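Local coordinates for fatty Acid Kinase (Fak) B3 protein (Streptococcus pneumoniae, PDB 6CNG) that binds long-chain fatty acids, here linoleic acid, and probably presents them to a fatty acid kinase as FakB proteins do, at residues W23-D28 / K151-I156; A183-L188 / T200-L205. One frame throughout, in Å; residues are numbered along the deposited sequence.

Overall arrangement
From the N terminus the chain enters the first strand, 23-28, of the amino-terminal sheet, and only after 122 intervening residues does segment 151-156, in helix 143-157, pack on it, closing contact 1. That long excursion contains strands 43-54, 100-105 and 132-137 of the same sheet. Helix 162-174 then leads into strand 176-182 of the second six-stranded sheet, just beyond which contact 2 closes a loop of 11 residues. The contacts follow in series, neither nested nor crossed, on opposite sides of the chain's centre. The centres of contacts 1 and 2 are 34 Å apart. Contact 1 joins helix to sheet in the first layered unit; contact 2 ties together two connecting turns of the second.

Contact 1. Residues W23-D28 / K151-I156; sequences WKIIAD and KLNDLI
One face of the W23 indole is covered by I156, whose CG2 stands 3.8 Å from the centroid of the five-membered ring and 9° off its normal, a CH-pi contact. The other arm of the isoleucine runs toward the benzo half: CG1 lies 3.7 Å from W23 CE3, and I156 CD1 comes to 3.5 Å from the same ring carbon. Beyond the two segments, the W23 side chain also touches N100 and T43 on the neighbouring strands. This is helix-on-sheet packing in the alpha/beta layers of the DegV fold: helix 143-157 runs nearly antiparallel to strand 23-28 (172° between the segment axes), which it approaches to 9.8 Å. One turn back along the helix, at L152, the partner on the strand is I25. With CG1 anti to its carbonyl carbon and an extended second torsion (chi2 169°), I25 reaches the helix surface with CD1, which lies 3.8 Å from L152 CB, while the I25 CG2 branch passes across L152 CD1 at 4.1 Å. The side chains meet through carbon atoms, the contact is buried, and no hydrogen bond joins the segments. N153 contributes its CB; its amide bonds elsewhere, OD1 with A40 N and ND2 with T38 O. The tip of I25 meets the helix backbone itself, CD1 lying 3.6 Å from N153 N.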
# COMPACT_ATOMS: atom_id res chain seq x y z
N TRP A 23 -1.35 -6.73 21.51
CA TRP A 23 -0.67 -6.44 20.26
C TRP A 23 -1.50 -5.46 19.43
O TRP A 23 -2.72 -5.54 19.38
CB TRP A 23 -0.53 -7.70 19.41
CG TRP A 23 0.10 -8.82 20.06
CD1 TRP A 23 -0.44 -9.64 20.97
CD2 TRP A 23 1.42 -9.29 19.82
NE1 TRP A 23 0.45 -10.60 21.33
CE2 TRP A 23 1.61 -10.40 20.64
CE3 TRP A 23 2.45 -8.87 19.00
CZ2 TRP A 23 2.77 -11.09 20.65
CZ3 TRP A 23 3.61 -9.56 19.02
CH2 TRP A 23 3.76 -10.66 19.83
N LYS A 24 -0.81 -4.53 18.79
CA LYS A 24 -1.42 -3.66 17.80
C LYS A 24 -0.61 -3.72 16.51
O LYS A 24 0.62 -3.66 16.53
CB LYS A 24 -1.54 -2.22 18.29
CG LYS A 24 -2.94 -1.82 18.62
CD LYS A 24 -3.04 -0.40 19.18
CE LYS A 24 -4.48 -0.04 19.57
NZ LYS A 24 -4.68 1.38 20.04
N ILE A 25 -1.31 -3.85 15.39
CA ILE A 25 -0.75 -3.64 14.07
C ILE A 25 -1.31 -2.31 13.57
O ILE A 25 -2.53 -2.17 13.41
CB ILE A 25 -1.11 -4.78 13.11
CG1 ILE A 25 -0.53 -6.10 13.61
CG2 ILE A 25 -0.59 -4.47 11.72
CD1 ILE A 25 -1.06 -7.31 12.86
N ILE A 26 -0.42 -1.36 13.32
CA ILE A 26 -0.77 -0.02 12.88
C ILE A 26 -0.25 0.16 11.46
O ILE A 26 0.84 -0.30 11.14
CB ILE A 26 -0.18 1.06 13.81
CG1 ILE A 26 -0.44 0.71 15.26
CG2 ILE A 26 -0.78 2.40 13.47
CD1 ILE A 26 0.15 1.67 16.25
N ALA A 27 -1.05 0.78 10.62
CA ALA A 27 -0.61 1.08 9.27
C ALA A 27 -1.18 2.43 8.87
O ALA A 27 -2.22 2.84 9.37
CB ALA A 27 -1.08 0.02 8.26
N ASP A 28 -0.50 3.13 7.98
CA ASP A 28 -1.11 4.33 7.42
C ASP A 28 -2.05 3.96 6.26
O ASP A 28 -2.14 2.80 5.84
CB ASP A 28 -0.02 5.34 7.05
CG ASP A 28 0.92 4.85 5.96
OD1 ASP A 28 0.44 4.17 5.01
OD2 ASP A 28 2.13 5.17 6.04
N LYS A 151 0.60 -10.72 7.09
CA LYS A 151 1.61 -11.61 7.61
C LYS A 151 1.91 -11.33 9.07
O LYS A 151 2.11 -12.25 9.86
CB LYS A 151 2.88 -11.47 6.79
CG LYS A 151 3.99 -12.37 7.28
CD LYS A 151 3.64 -13.85 7.32
CE LYS A 151 3.18 -14.35 5.99
NZ LYS A 151 3.29 -15.83 5.84
N LEU A 152 1.97 -10.07 9.46
CA LEU A 152 2.17 -9.81 10.87
C LEU A 152 1.09 -10.51 11.68
O LEU A 152 1.38 -11.15 12.70
CB LEU A 152 2.14 -8.32 11.10
CG LEU A 152 3.30 -7.51 10.57
CD1 LEU A 152 3.04 -6.05 10.67
CD2 LEU A 152 4.54 -7.85 11.37
N ASN A 153 -0.16 -10.42 11.22
CA ASN A 153 -1.26 -11.07 11.91
C ASN A 153 -1.08 -12.57 11.94
O ASN A 153 -1.27 -13.21 12.97
CB ASN A 153 -2.57 -10.73 11.22
CG ASN A 153 -3.78 -11.04 12.09
OD1 ASN A 153 -3.90 -10.54 13.20
ND2 ASN A 153 -4.68 -11.87 11.58
N ASP A 154 -0.75 -13.15 10.79
CA ASP A 154 -0.39 -14.56 10.74
C ASP A 154 0.62 -14.90 11.83
O ASP A 154 0.40 -15.80 12.65
CB ASP A 154 0.22 -14.87 9.38
CG ASP A 154 -0.79 -15.00 8.26
OD1 ASP A 154 -2.01 -14.85 8.48
OD2 ASP A 154 -0.32 -15.27 7.14
N LEU A 155 1.75 -14.19 11.85
CA LEU A 155 2.84 -14.51 12.77
C LEU A 155 2.40 -14.44 14.21
O LEU A 155 2.86 -15.24 15.03
CB LEU A 155 4.05 -13.59 12.55
CG LEU A 155 4.60 -13.52 11.13
CD1 LEU A 155 5.43 -12.32 10.96
CD2 LEU A 155 5.37 -14.74 10.78
N ILE A 156 1.53 -13.49 14.56
CA ILE A 156 1.07 -13.40 15.94
C ILE A 156 0.14 -14.55 16.28
O ILE A 156 0.25 -15.15 17.35
CB ILE A 156 0.40 -12.05 16.22
CG1 ILE A 156 1.38 -10.91 16.07
CG2 ILE A 156 -0.10 -12.07 17.60
CD1 ILE A 156 0.73 -9.53 16.02

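Contact 2. Residues A183-L188 / T200-L205. With ACT (acetate ion), chain I.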
# COMPACT_ATOMS: atom_id res chain seq x y z
N ALA A 183 -3.07 3.82 -15.61
CA ALA A 183 -3.54 4.52 -16.79
C ALA A 183 -3.36 6.02 -16.69
O ALA A 183 -3.30 6.70 -17.71
CB ALA A 183 -5.01 4.19 -16.97
N LYS A 184 -3.25 6.56 -15.49
CA LYS A 184 -3.01 7.97 -15.33
C LYS A 184 -2.04 8.15 -14.19
O LYS A 184 -2.09 7.40 -13.21
CB LYS A 184 -4.28 8.71 -14.98
CG LYS A 184 -5.13 9.00 -16.19
CD LYS A 184 -6.55 9.27 -15.86
CE LYS A 184 -7.16 10.19 -16.91
NZ LYS A 184 -6.55 10.01 -18.26
N VAL A 185 -1.16 9.13 -14.32
CA VAL A 185 -0.14 9.38 -13.30
C VAL A 185 -0.03 10.86 -13.00
O VAL A 185 0.95 11.33 -12.43
CB VAL A 185 1.22 8.81 -13.73
CG1 VAL A 185 1.12 7.33 -14.00
CG2 VAL A 185 1.71 9.52 -14.95
N ASP A 186 -1.06 11.61 -13.37
CA ASP A 186 -0.99 13.05 -13.28
C ASP A 186 -0.84 13.52 -11.85
O ASP A 186 -0.11 14.46 -11.58
CB ASP A 186 -2.22 13.67 -13.92
CG ASP A 186 -2.44 13.15 -15.34
OD1 ASP A 186 -1.45 13.00 -16.06
OD2 ASP A 186 -3.59 12.85 -15.71
N ASN A 187 -1.53 12.89 -10.91
CA ASN A 187 -1.43 13.34 -9.53
C ASN A 187 -0.06 13.06 -8.95
O ASN A 187 0.45 13.85 -8.16
CB ASN A 187 -2.52 12.71 -8.68
CG ASN A 187 -3.88 13.33 -8.95
OD1 ASN A 187 -4.00 14.39 -9.53
ND2 ASN A 187 -4.90 12.64 -8.55
N LEU A 188 0.54 11.93 -9.31
CA LEU A 188 1.92 11.68 -8.94
C LEU A 188 2.84 12.79 -9.43
O LEU A 188 3.66 13.32 -8.67
CB LEU A 188 2.37 10.33 -9.51
CG LEU A 188 1.83 9.11 -8.79
CD1 LEU A 188 1.93 7.89 -9.69
CD2 LEU A 188 2.57 8.90 -7.48
N THR A 200 5.62 11.87 -18.85
CA THR A 200 5.06 12.20 -20.14
C THR A 200 4.94 10.96 -21.02
O THR A 200 4.04 10.90 -21.86
CB THR A 200 5.91 13.25 -20.85
OG1 THR A 200 7.20 12.71 -21.20
CG2 THR A 200 6.09 14.51 -19.98
N VAL A 201 5.80 9.95 -20.79
CA VAL A 201 5.86 8.77 -21.66
C VAL A 201 4.81 7.73 -21.32
O VAL A 201 4.66 6.76 -22.07
CB VAL A 201 7.24 8.08 -21.73
CG1 VAL A 201 8.23 8.91 -22.54
CG2 VAL A 201 7.78 7.83 -20.37
N VAL A 202 4.04 7.92 -20.25
CA VAL A 202 3.02 6.98 -19.80
C VAL A 202 1.78 7.74 -19.35
O VAL A 202 1.77 8.97 -19.26
CB VAL A 202 3.52 6.08 -18.65
CG1 VAL A 202 4.63 5.13 -19.12
CG2 VAL A 202 3.98 6.95 -17.48
N GLY A 203 0.72 6.99 -19.05
CA GLY A 203 -0.52 7.57 -18.58
C GLY A 203 -1.16 8.57 -19.53
O GLY A 203 -2.08 9.30 -19.12
N LEU A 204 -0.70 8.63 -20.79
CA LEU A 204 -1.25 9.56 -21.76
C LEU A 204 -1.65 8.84 -23.04
O LEU A 204 -0.79 8.31 -23.77
CB LEU A 204 -0.28 10.69 -22.09
CG LEU A 204 0.84 10.40 -23.10
CD1 LEU A 204 1.68 11.64 -23.36
CD2 LEU A 204 1.71 9.24 -22.60
N LEU A 205 -2.94 8.84 -23.33
CA LEU A 205 -3.45 8.46 -24.64
C LEU A 205 -3.04 7.02 -24.99
O LEU A 205 -2.18 6.75 -25.83
CB LEU A 205 -3.02 9.51 -25.69
CG LEU A 205 -3.78 10.86 -25.65
CD1 LEU A 205 -3.74 11.55 -24.28
CD2 LEU A 205 -3.26 11.81 -26.72
C ACT I . -4.70 13.90 -18.06
O ACT I . -3.72 14.53 -17.58
OXT ACT I . -5.06 12.71 -17.80
CH3 ACT I . -5.56 14.72 -19.10
O HOH W 1 -1.23 10.63 -16.95
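A183 and G203 meet backbone to backbone: G203 CA approaches A183 O to 3.0 Å in a CA-H...O contact bent to 130° at the hydrogen. G203 has a positive phi and no side chain, and its CA comes within 4.1 Å of K184 CA. From there the K184 side chain leaves the contact, CB directed away from 200-205. CG passes 4.0 Å from acetate OXT, CD continues the chain, and CE closes to 3.4 Å from OXT. A bend at the last torsion (chi4 31°) then brings NZ to 3.1 Å from OXT, where it donates a hydrogen bond. The acetate, probably from the crystallisation liquor, also lies beside the D186 carboxylate. A water bridges the two segments, accepting from V185 N at 3.0 Å and donating to G203 O at 2.7 Å and to D186 OD1. V185 CG2 faces V202 CG2 at 4.3 Å. Linoleic acid is bound nearby without touching the V185 side chain. V185 is the N-cap residue of helix 186-190, which follows strand 176-182; across from it, the turn after helix 196-201 leads into strand 207-213, while V202 packs on M209 of that strand and L221 of strand 219-226.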